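Local coordinates for protein pectate lyase II (Xanthomonas campestris pv. campestris, PDB 2QY1) that probably cleaves pectate, the polygalacturonate of plant cell walls, as a secreted lyase of polysaccharide lyase family 1, at residues 157-166 with 186-197. The protein carries 2 engineered substitutions. Residues are numbered along the deposited sequence; the frame is centred on the assembly and turned at random.
Sequences MKKGVHHVTV and DTKNSAARTTYH
Residues 164-166 run parallel to strand 193-197, with the short axes 4.7 Å apart and 18° askew, and backbone bonds alternate between them: R193 O takes V164 N, V164 O takes T195 N, T195 O takes V166 N at 2.7 Å, and V166 O takes H197 N. V164, V166, T194 and Y196 share one face. There V166, branched at CB as suits a strand, lies alongside Y196 with V166 CB 3.7 Å from Y196 CD2, while Y196 OH bonds N180. On the opposite face T165 and T195 point the same way, and their hydroxyls bond N-terminal residues, among them V3 and Y5. This parallel pairing of strands from successive coils is characteristic of the right-handed parallel beta-helix of polysaccharide lyase family 1. M157, from the strand before the corner at H163, reaches tip to tip toward T194; its unbranched, bendable chain (chi3 80°) brings M157 SD 3.7 Å from T194 OG1. Where the strands part, a water is held by V161 O, R193 N and T194 OG1, which also bonds N180. R193 CB sits over the face of the H163 imidazole, 4.2 Å from its centroid, a CH-pi contact, and R193 NH1 bonds both S190 O and A192 O, tying the guanidinium to the 3-10 turn. H162 ND1 and H163 ND1 share a hydrogen bond. At the far end the syn lone pair of D186 OD2 receives K159 N at 2.9 Å; Y182 N shares that oxygen. K188, long and bent at chi2 and chi3, gives a hydrogen bond from NZ to K159 O and a salt bridge to E125. G160, with a positive phi of 94°, brings its CA 3.4 Å from K188 O; lacking a side chain, it lets the backbones come this close.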
loop_
_atom_site.group_PDB
_atom_site.type_symbol
_atom_site.label_atom_id
_atom_site.label_comp_id
_atom_site.label_asym_id
_atom_site.label_seq_id
_atom_site.Cartn_x
_atom_site.Cartn_y
_atom_site.Cartn_z
ATOM N N MET A 157 -3.781 2.858 -4.740
ATOM C CA MET A 157 -5.039 2.616 -5.439
ATOM C C MET A 157 -5.769 3.930 -5.742
ATOM O O MET A 157 -5.633 4.916 -5.014
ATOM C CB MET A 157 -5.932 1.612 -4.688
ATOM C CG MET A 157 -6.453 2.061 -3.331
ATOM S SD MET A 157 -7.017 0.664 -2.323
ATOM C CE MET A 157 -5.468 0.034 -1.699
ATOM N N LYS A 158 -6.527 3.936 -6.835
ATOM C CA LYS A 158 -7.222 5.140 -7.277
ATOM C C LYS A 158 -8.438 4.810 -8.136
ATOM O O LYS A 158 -8.587 3.683 -8.614
ATOM C CB LYS A 158 -6.266 6.055 -8.056
ATOM C CG LYS A 158 -5.711 5.442 -9.335
ATOM C CD LYS A 158 -4.841 6.432 -10.089
ATOM C CE LYS A 158 -4.022 5.733 -11.163
ATOM N NZ LYS A 158 -2.904 6.595 -11.640
ATOM N N LYS A 159 -9.299 5.808 -8.319
ATOM C CA LYS A 159 -10.429 5.733 -9.248
ATOM C C LYS A 159 -11.443 4.627 -8.918
ATOM O O LYS A 159 -12.016 4.004 -9.812
ATOM C CB LYS A 159 -9.938 5.654 -10.704
ATOM C CG LYS A 159 -9.182 6.907 -11.172
ATOM C CD LYS A 159 -8.739 6.806 -12.631
ATOM C CE LYS A 159 -7.423 6.046 -12.763
ATOM N NZ LYS A 159 -7.162 5.578 -14.162
ATOM N N GLY A 160 -11.656 4.396 -7.627
ATOM C CA GLY A 160 -12.763 3.561 -7.174
ATOM C C GLY A 160 -12.482 2.094 -6.924
ATOM O O GLY A 160 -13.415 1.291 -6.859
ATOM N N VAL A 161 -11.206 1.736 -6.788
ATOM C CA VAL A 161 -10.835 0.400 -6.330
ATOM C C VAL A 161 -11.474 0.199 -4.953
ATOM O O VAL A 161 -11.376 1.072 -4.085
ATOM C CB VAL A 161 -9.301 0.226 -6.241
ATOM C CG1 VAL A 161 -8.939 -1.154 -5.707
ATOM C CG2 VAL A 161 -8.659 0.452 -7.605
ATOM N N HIS A 162 -12.141 -0.936 -4.762
ATOM C CA HIS A 162 -12.863 -1.175 -3.513
ATOM C C HIS A 162 -12.687 -2.585 -2.966
ATOM O O HIS A 162 -12.423 -3.519 -3.718
ATOM C CB HIS A 162 -14.350 -0.834 -3.667
ATOM C CG HIS A 162 -15.064 -1.657 -4.694
ATOM N ND1 HIS A 162 -15.815 -2.765 -4.369
ATOM C CD2 HIS A 162 -15.156 -1.521 -6.037
ATOM C CE1 HIS A 162 -16.336 -3.280 -5.468
ATOM N NE2 HIS A 162 -15.950 -2.544 -6.495
ATOM N N HIS A 163 -12.840 -2.711 -1.646
ATOM C CA HIS A 163 -12.736 -3.987 -0.925
ATOM C C HIS A 163 -11.364 -4.638 -1.050
ATOM O O HIS A 163 -11.175 -5.646 -1.745
ATOM C CB HIS A 163 -13.892 -4.921 -1.284
ATOM C CG HIS A 163 -15.216 -4.421 -0.802
ATOM N ND1 HIS A 163 -16.049 -3.649 -1.580
ATOM C CD2 HIS A 163 -15.829 -4.543 0.400
ATOM C CE1 HIS A 163 -17.130 -3.335 -0.888
ATOM N NE2 HIS A 163 -17.019 -3.862 0.319
ATOM N N VAL A 164 -10.413 -4.031 -0.348
ATOM C CA VAL A 164 -8.999 -4.371 -0.427
ATOM C C VAL A 164 -8.430 -4.518 0.978
ATOM O O VAL A 164 -8.747 -3.728 1.871
ATOM C CB VAL A 164 -8.210 -3.270 -1.193
ATOM C CG1 VAL A 164 -6.710 -3.548 -1.192
ATOM C CG2 VAL A 164 -8.727 -3.142 -2.630
ATOM N N THR A 165 -7.606 -5.545 1.170
ATOM C CA THR A 165 -6.801 -5.673 2.378
ATOM C C THR A 165 -5.323 -5.504 2.035
ATOM O O THR A 165 -4.790 -6.189 1.159
ATOM C CB THR A 165 -7.045 -7.010 3.113
ATOM O OG1 THR A 165 -8.333 -6.982 3.735
ATOM C CG2 THR A 165 -5.990 -7.244 4.195
ATOM N N VAL A 166 -4.690 -4.563 2.728
ATOM C CA VAL A 166 -3.266 -4.301 2.617
ATOM C C VAL A 166 -2.673 -4.708 3.967
ATOM O O VAL A 166 -2.764 -3.955 4.939
ATOM C CB VAL A 166 -3.004 -2.794 2.325
ATOM C CG1 VAL A 166 -1.519 -2.485 2.277
ATOM C CG2 VAL A 166 -3.686 -2.368 1.020
ATOM N N ASP A 186 -11.070 12.913 -7.839
ATOM C CA ASP A 186 -11.272 11.460 -7.897
ATOM C C ASP A 186 -12.479 11.033 -7.051
ATOM O O ASP A 186 -12.349 10.259 -6.100
ATOM C CB ASP A 186 -9.993 10.732 -7.449
ATOM C CG ASP A 186 -10.005 9.233 -7.766
ATOM O OD1 ASP A 186 -10.928 8.757 -8.462
ATOM O OD2 ASP A 186 -9.077 8.527 -7.308
ATOM N N THR A 187 -13.657 11.532 -7.424
ATOM C CA THR A 187 -14.892 11.308 -6.663
ATOM C C THR A 187 -15.382 9.856 -6.678
ATOM O O THR A 187 -16.116 9.443 -5.778
ATOM C CB THR A 187 -16.030 12.235 -7.140
ATOM O OG1 THR A 187 -16.262 12.025 -8.537
ATOM C CG2 THR A 187 -15.671 13.696 -6.897
ATOM N N LYS A 188 -14.978 9.091 -7.693
ATOM C CA LYS A 188 -15.261 7.654 -7.749
ATOM C C LYS A 188 -14.646 6.900 -6.567
ATOM O O LYS A 188 -15.080 5.792 -6.235
ATOM C CB LYS A 188 -14.754 7.040 -9.057
ATOM C CG LYS A 188 -15.671 7.238 -10.259
ATOM C CD LYS A 188 -15.604 6.035 -11.207
ATOM C CE LYS A 188 -14.194 5.802 -11.737
ATOM N NZ LYS A 188 -13.984 4.413 -12.249
ATOM N N ASN A 189 -13.638 7.504 -5.939
ATOM C CA ASN A 189 -12.959 6.889 -4.800
ATOM C C ASN A 189 -13.776 6.901 -3.503
ATOM O O ASN A 189 -13.308 6.434 -2.463
ATOM C CB ASN A 189 -11.586 7.526 -4.575
ATOM C CG ASN A 189 -10.549 6.518 -4.134
ATOM O OD1 ASN A 189 -9.977 6.628 -3.049
ATOM N ND2 ASN A 189 -10.309 5.515 -4.972
ATOM N N SER A 190 -14.995 7.435 -3.570
ATOM C CA SER A 190 -15.935 7.363 -2.455
ATOM C C SER A 190 -16.343 5.915 -2.186
ATOM O O SER A 190 -16.810 5.584 -1.093
ATOM C CB SER A 190 -17.173 8.222 -2.732
ATOM O OG SER A 190 -17.905 7.721 -3.834
ATOM N N ALA A 191 -16.156 5.065 -3.195
ATOM C CA ALA A 191 -16.470 3.639 -3.111
ATOM C C ALA A 191 -15.373 2.823 -2.421
ATOM O O ALA A 191 -15.595 1.668 -2.052
ATOM C CB ALA A 191 -16.747 3.081 -4.503
ATOM N N ALA A 192 -14.193 3.423 -2.256
ATOM C CA ALA A 192 -13.050 2.743 -1.646
ATOM C C ALA A 192 -13.352 2.237 -0.236
ATOM O O ALA A 192 -13.873 2.973 0.607
ATOM C CB ALA A 192 -11.821 3.645 -1.639
ATOM N N ARG A 193 -13.040 0.964 -0.014
ATOM C CA ARG A 193 -13.169 0.325 1.288
ATOM C C ARG A 193 -11.885 -0.466 1.495
ATOM O O ARG A 193 -11.687 -1.508 0.869
ATOM C CB ARG A 193 -14.385 -0.611 1.321
ATOM C CG ARG A 193 -15.742 0.054 1.053
ATOM C CD ARG A 193 -16.156 0.982 2.185
ATOM N NE ARG A 193 -17.499 1.528 1.989
ATOM C CZ ARG A 193 -17.770 2.658 1.339
ATOM N NH1 ARG A 193 -16.790 3.381 0.807
ATOM N NH2 ARG A 193 -19.027 3.066 1.221
ATOM N N THR A 194 -11.014 0.040 2.364
ATOM C CA THR A 194 -9.662 -0.494 2.498
ATOM C C THR A 194 -9.291 -0.780 3.947
ATOM O O THR A 194 -9.483 0.059 4.831
ATOM C CB THR A 194 -8.617 0.479 1.905
ATOM O OG1 THR A 194 -9.132 1.070 0.706
ATOM C CG2 THR A 194 -7.307 -0.244 1.597
ATOM N N THR A 195 -8.746 -1.970 4.181
ATOM C CA THR A 195 -8.184 -2.303 5.479
ATOM C C THR A 195 -6.662 -2.362 5.371
ATOM O O THR A 195 -6.123 -3.153 4.599
ATOM C CB THR A 195 -8.731 -3.644 6.011
ATOM O OG1 THR A 195 -10.164 -3.633 5.962
ATOM C CG2 THR A 195 -8.272 -3.878 7.446
ATOM N N TYR A 196 -5.985 -1.503 6.130
ATOM C CA TYR A 196 -4.533 -1.549 6.273
ATOM C C TYR A 196 -4.211 -2.103 7.653
ATOM O O TYR A 196 -4.491 -1.444 8.656
ATOM C CB TYR A 196 -3.926 -0.147 6.171
ATOM C CG TYR A 196 -4.136 0.585 4.861
ATOM C CD1 TYR A 196 -5.269 1.371 4.651
ATOM C CD2 TYR A 196 -3.179 0.525 3.849
ATOM C CE1 TYR A 196 -5.451 2.060 3.457
ATOM C CE2 TYR A 196 -3.351 1.210 2.652
ATOM C CZ TYR A 196 -4.488 1.972 2.462
ATOM O OH TYR A 196 -4.661 2.652 1.280
ATOM N N HIS A 197 -3.628 -3.297 7.731
ATOM C CA HIS A 197 -3.261 -3.833 9.047
ATOM C C HIS A 197 -1.959 -4.620 9.101
ATOM O O HIS A 197 -1.559 -5.254 8.122
ATOM C CB HIS A 197 -4.416 -4.619 9.683
ATOM C CG HIS A 197 -4.661 -5.963 9.072
ATOM N ND1 HIS A 197 -4.095 -7.117 9.568
ATOM C CD2 HIS A 197 -5.428 -6.339 8.023
ATOM C CE1 HIS A 197 -4.492 -8.147 8.842
ATOM N NE2 HIS A 197 -5.303 -7.702 7.898
HETATM O O HOH W 1 -10.599 0.005 -1.461
#